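Local coordinates for mandelate racemase/muconate lactonizing enzyme family protein (Bradyrhizobium sp. ORS 278, PDB 3TOY) that belongs to the mandelate racemase/muconate lactonizing enzyme family of the enolase superfamily and binds calcium in its barrel domain, at residues Ser320-Glu325 / Phe339-Asp344. Numbering follows the deposited sequence.
Sequences SHILPE and FLEVLD. With ACT (acetate ion), chain F.
In the barrel of the enolase-type C-terminal domain, beside the calcium site of Asp-219, Glu-245 and Glu-271, segment 320-325 runs along strand 340-342, and the carboxylate of Glu-341 ties the two together alongside His-321. The Glu-341 chain is extended, with CG anti to the backbone N (chi1 -176°), which carries OE1 to the backbone N of Ile-322 at 2.9 Å; this N-H arrives from above the carboxylate plane. The same OE1 lies 3.0 Å from His-321 CD2, the two side chains running side by side. A long acid suits this place: it reaches Ile-322, and its second oxygen, OE2, makes a salt bridge with Lys-188 NZ and a hydrogen bond with Ser-162 OG. The His-321 ring uses both nitrogens: NE2 gives an almost straight hydrogen bond (172°) to an acetate, probably from the crystallisation liquor, and ND1 is held by Asp-294.

Toward the start of both segments, Ser-320 N bonds to Phe-339 O, and the small Ser-320 hydroxyl donates to a water that in turn donates to Ile-322 O and Glu-341 O, bridging the two backbones. Two apolar contacts add to this: Ile-322 CG2 rests on Leu-343 CB at 3.9 Å, while Pro-324, whose ring suits the first turn of a helix, sets CB against Leu-340 CD2. At the outer margin, two waters donate to both Glu-325 OE2 and Asp-344 OD1 and probably ease the closeness of these acids, while Glu-325 OE1 is hydrogen-bonded to Tyr-73 OH.

Strand 340-342 pairs in parallel with 157-162, helix 324-330 starts at Pro-324, and from strand 69-75 Tyr-73 packs on Leu-323 and Pro-324, Phe-75 on Ile-322.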
loop_
_atom_site.group_PDB
_atom_site.type_symbol
_atom_site.label_atom_id
_atom_site.label_comp_id
_atom_site.label_asym_id
_atom_site.label_seq_id
_atom_site.Cartn_x
_atom_site.Cartn_y
_atom_site.Cartn_z
ATOM N N SER A 320 2.970 -25.860 -19.357
ATOM C CA SER A 320 4.160 -25.751 -20.175
ATOM C C SER A 320 3.890 -25.040 -21.491
ATOM O O SER A 320 2.760 -25.002 -21.988
ATOM C CB SER A 320 4.750 -27.155 -20.438
ATOM O OG SER A 320 3.753 -28.002 -21.010
ATOM N N HIS A 321 4.952 -24.464 -22.051
ATOM C CA HIS A 321 4.891 -23.956 -23.405
ATOM C C HIS A 321 5.718 -24.840 -24.342
ATOM O O HIS A 321 6.943 -24.888 -24.225
ATOM C CB HIS A 321 5.461 -22.559 -23.505
ATOM C CG HIS A 321 5.388 -22.005 -24.893
ATOM N ND1 HIS A 321 6.496 -21.563 -25.580
ATOM C CD2 HIS A 321 4.335 -21.840 -25.726
ATOM C CE1 HIS A 321 6.129 -21.139 -26.778
ATOM N NE2 HIS A 321 4.820 -21.287 -26.888
ATOM N N ILE A 322 5.016 -25.479 -25.284
ATOM C CA ILE A 322 5.587 -26.412 -26.260
ATOM C C ILE A 322 6.653 -27.344 -25.673
ATOM O O ILE A 322 6.571 -27.726 -24.505
ATOM C CB ILE A 322 6.047 -25.686 -27.548
ATOM C CG1 ILE A 322 7.227 -24.756 -27.260
ATOM C CG2 ILE A 322 4.882 -24.963 -28.172
ATOM C CD1 ILE A 322 7.706 -23.991 -28.479
ATOM N N LEU A 323 7.613 -27.791 -26.484
ATOM C CA LEU A 323 8.550 -28.831 -25.996
ATOM C C LEU A 323 7.830 -29.880 -25.129
ATOM O O LEU A 323 8.202 -30.124 -23.965
ATOM C CB LEU A 323 9.731 -28.201 -25.227
ATOM C CG LEU A 323 10.937 -27.714 -26.058
ATOM C CD1 LEU A 323 10.576 -26.546 -26.975
ATOM C CD2 LEU A 323 12.131 -27.363 -25.186
ATOM N N PRO A 324 6.798 -30.519 -25.692
ATOM C CA PRO A 324 5.971 -31.440 -24.906
ATOM C C PRO A 324 6.733 -32.647 -24.393
ATOM O O PRO A 324 6.383 -33.197 -23.347
ATOM C CB PRO A 324 4.881 -31.881 -25.890
ATOM C CG PRO A 324 5.431 -31.592 -27.226
ATOM C CD PRO A 324 6.337 -30.409 -27.085
ATOM N N GLU A 325 7.771 -33.072 -25.103
ATOM C CA GLU A 325 8.494 -34.266 -24.648
ATOM C C GLU A 325 9.192 -34.056 -23.307
ATOM O O GLU A 325 9.105 -34.900 -22.387
ATOM C CB GLU A 325 9.490 -34.732 -25.726
ATOM C CG GLU A 325 8.823 -34.953 -27.093
ATOM C CD GLU A 325 8.758 -33.688 -27.962
ATOM O OE1 GLU A 325 9.224 -32.605 -27.526
ATOM O OE2 GLU A 325 8.237 -33.779 -29.090
ATOM N N PHE A 339 -1.654 -27.785 -17.171
ATOM C CA PHE A 339 -1.747 -28.439 -18.506
ATOM C C PHE A 339 -0.389 -28.611 -19.190
ATOM O O PHE A 339 0.515 -27.804 -19.005
ATOM C CB PHE A 339 -2.586 -27.591 -19.456
ATOM C CG PHE A 339 -4.045 -27.853 -19.387
ATOM C CD1 PHE A 339 -4.890 -26.936 -18.773
ATOM C CD2 PHE A 339 -4.598 -28.994 -19.978
ATOM C CE1 PHE A 339 -6.254 -27.161 -18.720
ATOM C CE2 PHE A 339 -5.971 -29.217 -19.937
ATOM C CZ PHE A 339 -6.799 -28.298 -19.312
ATOM N N LEU A 340 -0.280 -29.657 -20.015
ATOM C CA LEU A 340 0.826 -29.796 -20.958
ATOM C C LEU A 340 0.320 -29.356 -22.342
ATOM O O LEU A 340 -0.741 -29.818 -22.804
ATOM C CB LEU A 340 1.349 -31.256 -20.952
ATOM C CG LEU A 340 2.546 -31.566 -21.880
ATOM C CD1 LEU A 340 3.366 -32.723 -21.313
ATOM C CD2 LEU A 340 2.111 -31.868 -23.318
ATOM N N GLU A 341 1.033 -28.420 -22.977
ATOM C CA GLU A 341 0.671 -27.932 -24.311
ATOM C C GLU A 341 1.168 -28.876 -25.402
ATOM O O GLU A 341 2.375 -29.104 -25.528
ATOM C CB GLU A 341 1.310 -26.569 -24.605
ATOM C CG GLU A 341 0.862 -25.981 -25.964
ATOM C CD GLU A 341 1.416 -24.593 -26.235
ATOM O OE1 GLU A 341 2.452 -24.211 -25.627
ATOM O OE2 GLU A 341 0.813 -23.893 -27.065
ATOM N N VAL A 342 0.253 -29.381 -26.218
ATOM C CA VAL A 342 0.685 -30.244 -27.320
ATOM C C VAL A 342 0.716 -29.464 -28.609
ATOM O O VAL A 342 -0.329 -29.128 -29.171
ATOM C CB VAL A 342 -0.226 -31.466 -27.496
ATOM C CG1 VAL A 342 0.190 -32.262 -28.751
ATOM C CG2 VAL A 342 -0.174 -32.349 -26.259
ATOM N N LEU A 343 1.930 -29.137 -29.038
ATOM C CA LEU A 343 2.205 -28.594 -30.367
ATOM C C LEU A 343 3.466 -29.323 -30.820
ATOM O O LEU A 343 4.537 -29.135 -30.252
ATOM C CB LEU A 343 2.429 -27.083 -30.302
ATOM C CG LEU A 343 2.659 -26.274 -31.583
ATOM C CD1 LEU A 343 1.853 -26.800 -32.750
ATOM C CD2 LEU A 343 2.343 -24.801 -31.325
ATOM N N ASP A 344 3.335 -30.171 -31.837
ATOM C CA ASP A 344 4.387 -31.132 -32.155
ATOM C C ASP A 344 5.273 -30.672 -33.315
ATOM O O ASP A 344 4.998 -30.988 -34.476
ATOM C CB ASP A 344 3.743 -32.488 -32.476
ATOM C CG ASP A 344 4.752 -33.623 -32.571
ATOM O OD1 ASP A 344 5.940 -33.424 -32.250
ATOM O OD2 ASP A 344 4.338 -34.733 -32.957
HETATM C C ACT F . 3.148 -19.551 -29.642
HETATM O O ACT F . 3.417 -20.730 -29.299
HETATM O OXT ACT F . 2.146 -19.032 -29.108
HETATM C CH3 ACT F . 3.978 -18.790 -30.640
HETATM O O HOH W 1 4.270 -28.795 -23.466
HETATM O O HOH W 2 7.808 -28.339 -29.483
HETATM O O HOH W 3 7.269 -35.560 -30.870
HETATM O O HOH W 4 7.300 -31.843 -30.663
#